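Local structure of putative uncharacterized protein PH0355 (Pyrococcus horikoshii, 2Z0T) at residues 60-73 against 79-91. The protein is of unknown function but, as an ASCH-domain member of the PUA clan, probably binds RNA. Sequence-based numbering, arbitrary orientation.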
loop_
_atom_site.group_PDB
_atom_site.type_symbol
_atom_site.label_atom_id
_atom_site.label_comp_id
_atom_site.label_asym_id
_atom_site.label_seq_id
_atom_site.Cartn_x
_atom_site.Cartn_y
_atom_site.Cartn_z
ATOM N N PHE A 60 6.571 -8.878 -0.659
ATOM C CA PHE A 60 5.793 -8.273 0.411
ATOM C C PHE A 60 6.525 -8.455 1.735
ATOM O O PHE A 60 6.495 -7.581 2.595
ATOM C CB PHE A 60 4.401 -8.911 0.476
ATOM C CG PHE A 60 3.497 -8.495 -0.652
ATOM C CD1 PHE A 60 3.083 -7.170 -0.771
ATOM C CD2 PHE A 60 3.086 -9.414 -1.611
ATOM C CE1 PHE A 60 2.272 -6.765 -1.833
ATOM C CE2 PHE A 60 2.277 -9.021 -2.679
ATOM C CZ PHE A 60 1.870 -7.692 -2.789
ATOM N N LYS A 61 7.186 -9.597 1.890
ATOM C CA LYS A 61 7.941 -9.879 3.104
ATOM C C LYS A 61 9.005 -8.800 3.328
ATOM O O LYS A 61 9.082 -8.209 4.405
ATOM C CB LYS A 61 8.604 -11.257 2.995
ATOM C CG LYS A 61 9.500 -11.638 4.169
ATOM C CD LYS A 61 10.042 -13.050 3.987
ATOM C CE LYS A 61 11.021 -13.434 5.090
ATOM N NZ LYS A 61 12.278 -12.632 5.030
ATOM N N GLU A 62 9.818 -8.543 2.310
ATOM C CA GLU A 62 10.871 -7.536 2.414
ATOM C C GLU A 62 10.312 -6.133 2.614
ATOM O O GLU A 62 10.853 -5.348 3.391
ATOM C CB GLU A 62 11.764 -7.572 1.173
ATOM C CG GLU A 62 12.619 -8.826 1.101
ATOM C CD GLU A 62 13.568 -8.819 -0.074
ATOM O OE1 GLU A 62 14.394 -7.886 -0.167
ATOM O OE2 GLU A 62 13.491 -9.751 -0.902
ATOM N N MET A 63 9.225 -5.821 1.914
ATOM C CA MET A 63 8.596 -4.515 2.050
ATOM C C MET A 63 8.140 -4.315 3.497
ATOM O O MET A 63 8.396 -3.273 4.096
ATOM C CB MET A 63 7.403 -4.402 1.090
ATOM C CG MET A 63 6.699 -3.045 1.097
ATOM S SD MET A 63 5.398 -2.917 2.347
ATOM C CE MET A 63 4.157 -3.977 1.600
ATOM N N LEU A 64 7.481 -5.323 4.066
ATOM C CA LEU A 64 7.002 -5.225 5.440
ATOM C C LEU A 64 8.128 -5.091 6.464
ATOM O O LEU A 64 8.016 -4.322 7.417
ATOM C CB LEU A 64 6.126 -6.439 5.785
ATOM C CG LEU A 64 4.777 -6.504 5.058
ATOM C CD1 LEU A 64 4.054 -7.795 5.417
ATOM C CD2 LEU A 64 3.929 -5.299 5.437
ATOM N N GLU A 65 9.215 -5.832 6.267
ATOM C CA GLU A 65 10.341 -5.777 7.194
ATOM C C GLU A 65 11.020 -4.406 7.191
ATOM O O GLU A 65 11.416 -3.896 8.240
ATOM C CB GLU A 65 11.359 -6.869 6.843
ATOM C CG GLU A 65 10.731 -8.256 6.749
ATOM C CD GLU A 65 11.740 -9.365 6.517
ATOM O OE1 GLU A 65 12.605 -9.220 5.625
ATOM O OE2 GLU A 65 11.653 -10.392 7.222
ATOM N N LYS A 66 11.128 -3.806 6.011
ATOM C CA LYS A 66 11.768 -2.503 5.855
ATOM C C LYS A 66 10.867 -1.339 6.273
ATOM O O LYS A 66 11.315 -0.398 6.931
ATOM C CB LYS A 66 12.200 -2.322 4.396
ATOM C CG LYS A 66 12.993 -1.055 4.106
ATOM C CD LYS A 66 14.353 -1.079 4.779
ATOM C CE LYS A 66 15.218 0.076 4.305
ATOM N NZ LYS A 66 15.554 -0.045 2.860
ATOM N N GLU A 67 9.596 -1.407 5.891
ATOM C CA GLU A 67 8.644 -0.346 6.212
ATOM C C GLU A 67 8.074 -0.428 7.630
ATOM O O GLU A 67 7.586 0.568 8.168
ATOM C CB GLU A 67 7.489 -0.364 5.205
ATOM C CG GLU A 67 7.900 -0.129 3.752
ATOM C CD GLU A 67 8.469 1.256 3.510
ATOM O OE1 GLU A 67 8.125 2.183 4.271
ATOM O OE2 GLU A 67 9.250 1.423 2.546
ATOM N N GLY A 68 8.147 -1.608 8.237
ATOM C CA GLY A 68 7.604 -1.775 9.575
ATOM C C GLY A 68 6.151 -2.179 9.413
ATOM O O GLY A 68 5.328 -1.390 8.952
ATOM N N ILE A 69 5.832 -3.411 9.787
ATOM C CA ILE A 69 4.476 -3.920 9.638
ATOM C C ILE A 69 3.398 -3.051 10.285
ATOM O O ILE A 69 2.291 -2.933 9.759
ATOM C CB ILE A 69 4.376 -5.362 10.180
ATOM C CG1 ILE A 69 3.015 -5.956 9.824
ATOM C CG2 ILE A 69 4.598 -5.375 11.684
ATOM C CD1 ILE A 69 2.897 -7.425 10.143
ATOM N N GLU A 70 3.716 -2.431 11.416
ATOM C CA GLU A 70 2.740 -1.593 12.100
ATOM C C GLU A 70 2.326 -0.377 11.269
ATOM O O GLU A 70 1.206 0.122 11.403
ATOM C CB GLU A 70 3.293 -1.136 13.452
ATOM C CG GLU A 70 2.314 -0.310 14.271
ATOM C CD GLU A 70 0.929 -0.937 14.332
ATOM O OE1 GLU A 70 0.829 -2.141 14.657
ATOM O OE2 GLU A 70 -0.060 -0.222 14.057
ATOM N N ASN A 71 3.225 0.089 10.410
ATOM C CA ASN A 71 2.946 1.248 9.569
ATOM C C ASN A 71 2.209 0.877 8.286
ATOM O O ASN A 71 1.666 1.747 7.601
ATOM C CB ASN A 71 4.252 1.958 9.208
ATOM C CG ASN A 71 5.017 2.416 10.427
ATOM O OD1 ASN A 71 4.486 3.142 11.265
ATOM N ND2 ASN A 71 6.271 1.993 10.536
ATOM N N VAL A 72 2.188 -0.413 7.968
ATOM C CA VAL A 72 1.535 -0.880 6.750
ATOM C C VAL A 72 0.223 -1.604 7.040
ATOM O O VAL A 72 -0.806 -1.320 6.421
ATOM C CB VAL A 72 2.461 -1.823 5.964
ATOM C CG1 VAL A 72 1.866 -2.109 4.593
ATOM C CG2 VAL A 72 3.851 -1.197 5.828
ATOM N N LEU A 73 0.269 -2.536 7.984
ATOM C CA LEU A 73 -0.901 -3.314 8.373
ATOM C C LEU A 73 -1.054 -3.253 9.890
ATOM O O LEU A 73 -0.718 -4.202 10.598
ATOM C CB LEU A 73 -0.728 -4.770 7.927
ATOM C CG LEU A 73 -0.441 -4.988 6.440
ATOM C CD1 LEU A 73 -0.138 -6.452 6.197
ATOM C CD2 LEU A 73 -1.635 -4.532 5.602
ATOM N N ILE A 79 5.218 -10.874 10.452
ATOM C CA ILE A 79 5.475 -10.678 9.033
ATOM C C ILE A 79 4.779 -11.782 8.246
ATOM O O ILE A 79 4.296 -11.554 7.139
ATOM C CB ILE A 79 6.994 -10.723 8.736
ATOM C CG1 ILE A 79 7.714 -9.638 9.541
ATOM C CG2 ILE A 79 7.246 -10.531 7.248
ATOM C CD1 ILE A 79 7.276 -8.223 9.209
ATOM N N GLU A 80 4.731 -12.980 8.822
ATOM C CA GLU A 80 4.082 -14.113 8.169
ATOM C C GLU A 80 2.605 -13.794 7.974
ATOM O O GLU A 80 2.045 -14.027 6.903
ATOM C CB GLU A 80 4.228 -15.385 9.012
ATOM C CG GLU A 80 5.666 -15.760 9.343
ATOM C CD GLU A 80 6.297 -14.825 10.360
ATOM O OE1 GLU A 80 5.806 -14.774 11.508
ATOM O OE2 GLU A 80 7.284 -14.140 10.012
ATOM N N GLU A 81 1.978 -13.263 9.019
ATOM C CA GLU A 81 0.571 -12.893 8.953
ATOM C C GLU A 81 0.406 -11.799 7.903
ATOM O O GLU A 81 -0.547 -11.808 7.123
ATOM C CB GLU A 81 0.095 -12.378 10.313
ATOM C CG GLU A 81 0.103 -13.423 11.416
ATOM C CD GLU A 81 -0.165 -12.821 12.783
ATOM O OE1 GLU A 81 -1.227 -12.185 12.958
ATOM O OE2 GLU A 81 0.689 -12.981 13.682
ATOM N N GLY A 82 1.347 -10.857 7.893
ATOM C CA GLY A 82 1.296 -9.773 6.927
ATOM C C GLY A 82 1.282 -10.305 5.507
ATOM O O GLY A 82 0.459 -9.895 4.688
ATOM N N VAL A 83 2.195 -11.223 5.206
ATOM C CA VAL A 83 2.261 -11.805 3.870
ATOM C C VAL A 83 0.943 -12.495 3.514
ATOM O O VAL A 83 0.502 -12.446 2.363
ATOM C CB VAL A 83 3.423 -12.821 3.756
ATOM C CG1 VAL A 83 3.414 -13.473 2.381
ATOM C CG2 VAL A 83 4.755 -12.115 3.989
ATOM N N LYS A 84 0.312 -13.132 4.499
ATOM C CA LYS A 84 -0.965 -13.807 4.270
ATOM C C LYS A 84 -2.030 -12.807 3.837
ATOM O O LYS A 84 -2.850 -13.097 2.965
ATOM C CB LYS A 84 -1.437 -14.525 5.538
ATOM C CG LYS A 84 -0.935 -15.950 5.679
ATOM C CD LYS A 84 -1.659 -16.669 6.809
ATOM C CE LYS A 84 -1.334 -18.154 6.825
ATOM N NZ LYS A 84 -2.058 -18.858 7.921
ATOM N N VAL A 85 -2.021 -11.632 4.459
ATOM C CA VAL A 85 -2.981 -10.591 4.118
ATOM C C VAL A 85 -2.892 -10.278 2.628
ATOM O O VAL A 85 -3.907 -10.239 1.929
ATOM C CB VAL A 85 -2.714 -9.293 4.918
ATOM C CG1 VAL A 85 -3.675 -8.194 4.471
ATOM C CG2 VAL A 85 -2.874 -9.557 6.408
ATOM N N TYR A 86 -1.672 -10.065 2.141
ATOM C CA TYR A 86 -1.464 -9.752 0.732
ATOM C C TYR A 86 -1.770 -10.917 -0.199
ATOM O O TYR A 86 -2.215 -10.710 -1.328
ATOM C CB TYR A 86 -0.023 -9.274 0.501
ATOM C CG TYR A 86 0.233 -7.882 1.024
ATOM C CD1 TYR A 86 -0.446 -6.783 0.495
ATOM C CD2 TYR A 86 1.135 -7.662 2.063
ATOM C CE1 TYR A 86 -0.234 -5.500 0.989
ATOM C CE2 TYR A 86 1.354 -6.384 2.564
ATOM C CZ TYR A 86 0.667 -5.310 2.025
ATOM O OH TYR A 86 0.873 -4.052 2.531
ATOM N N ARG A 87 -1.546 -12.140 0.272
ATOM C CA ARG A 87 -1.794 -13.310 -0.558
ATOM C C ARG A 87 -3.270 -13.450 -0.916
ATOM O O ARG A 87 -3.620 -14.096 -1.902
ATOM C CB ARG A 87 -1.301 -14.580 0.138
ATOM C CG ARG A 87 -1.132 -15.753 -0.820
ATOM C CD ARG A 87 -0.138 -15.398 -1.920
ATOM N NE ARG A 87 1.207 -15.222 -1.385
ATOM C CZ ARG A 87 2.122 -14.406 -1.898
ATOM N NH1 ARG A 87 1.842 -13.673 -2.967
ATOM N NH2 ARG A 87 3.323 -14.328 -1.342
ATOM N N GLN A 88 -4.136 -12.838 -0.118
ATOM C CA GLN A 88 -5.565 -12.900 -0.389
ATOM C C GLN A 88 -5.883 -12.039 -1.608
ATOM O O GLN A 88 -6.877 -12.265 -2.300
ATOM C CB GLN A 88 -6.355 -12.401 0.824
ATOM C CG GLN A 88 -6.008 -13.123 2.117
ATOM C CD GLN A 88 -6.054 -14.634 1.970
ATOM O OE1 GLN A 88 -7.086 -15.204 1.605
ATOM N NE2 GLN A 88 -4.933 -15.292 2.252
ATOM N N PHE A 89 -5.021 -11.061 -1.871
ATOM C CA PHE A 89 -5.196 -10.149 -2.999
ATOM C C PHE A 89 -4.288 -10.468 -4.180
ATOM O O PHE A 89 -4.704 -10.383 -5.335
ATOM C CB PHE A 89 -4.882 -8.706 -2.586
ATOM C CG PHE A 89 -5.720 -8.186 -1.460
ATOM C CD1 PHE A 89 -7.091 -8.011 -1.614
ATOM C CD2 PHE A 89 -5.129 -7.825 -0.253
ATOM C CE1 PHE A 89 -7.861 -7.481 -0.582
ATOM C CE2 PHE A 89 -5.887 -7.295 0.784
ATOM C CZ PHE A 89 -7.256 -7.122 0.619
ATOM N N TYR A 90 -3.041 -10.824 -3.882
ATOM C CA TYR A 90 -2.052 -11.072 -4.922
ATOM C C TYR A 90 -1.356 -12.424 -4.849
ATOM O O TYR A 90 -0.817 -12.799 -3.808
ATOM C CB TYR A 90 -0.994 -9.969 -4.860
ATOM C CG TYR A 90 -1.573 -8.592 -4.615
ATOM C CD1 TYR A 90 -2.363 -7.967 -5.576
ATOM C CD2 TYR A 90 -1.341 -7.918 -3.413
ATOM C CE1 TYR A 90 -2.911 -6.707 -5.353
ATOM C CE2 TYR A 90 -1.886 -6.652 -3.179
ATOM C CZ TYR A 90 -2.671 -6.057 -4.154
ATOM O OH TYR A 90 -3.238 -4.822 -3.924
ATOM N N ASP A 91 -1.346 -13.134 -5.972
ATOM C CA ASP A 91 -0.703 -14.442 -6.037
ATOM C C ASP A 91 0.808 -14.297 -6.170
ATOM O O ASP A 91 1.315 -13.253 -6.586
ATOM C CB ASP A 91 -1.234 -15.253 -7.219
ATOM C CG ASP A 91 -1.131 -14.508 -8.528
ATOM O OD1 ASP A 91 -2.064 -13.741 -8.845
ATOM O OD2 ASP A 91 -0.114 -14.676 -9.234
#
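Phe-60 and Tyr-86 each set CG anti to their own carbonyl carbon (chi1 -73° in both), and the rings meet in an offset stack, planes 9° apart and centroids 4.2 Å apart. Phe-60 CD1 lies over the rim of the tyrosine ring, 3.4 Å from Tyr-86 CG, while Tyr-86 CB stands almost squarely above the phenylalanine ring in a CH-pi contact. CZ of Phe-60 approaches CD2 of Tyr-90 to 3.3 Å, extending the pair into a three-ring aromatic cluster. Tyr-86 is also a knob, held among Phe-60, Leu-64, Met-63 and Val-72; Leu-64 CD2 and Val-72 CG1 reach its edge, and Met-63, bent at chi2 and chi3, brings CE to 3.4 Å from Tyr-86 OH. Leu-64 is a reciprocal knob, among Ile-79, Gly-82, Val-83 and Tyr-86. Gly-82, with no side chain, leaves its CA to be met by Leu-64 CD1 and Leu-73 CD1, each at 3.7 Å. At the start of helix 79-87, Ile-79, a third knob among Lys-61, Leu-64, Glu-65 and Ile-69, rests CD1 against Leu-64 CB and Ile-69 CB. The axes of 60-67 and 79-87 approach to 9.3 Å, their N-to-C directions 128° apart. Phe-60 and Met-63 also touch Val-100, linking the pair to strand 100-107. The example illustrates knobs-into-holes packing of two helices, here forming an apolar layer beside the mixed sheet of an ASCH domain.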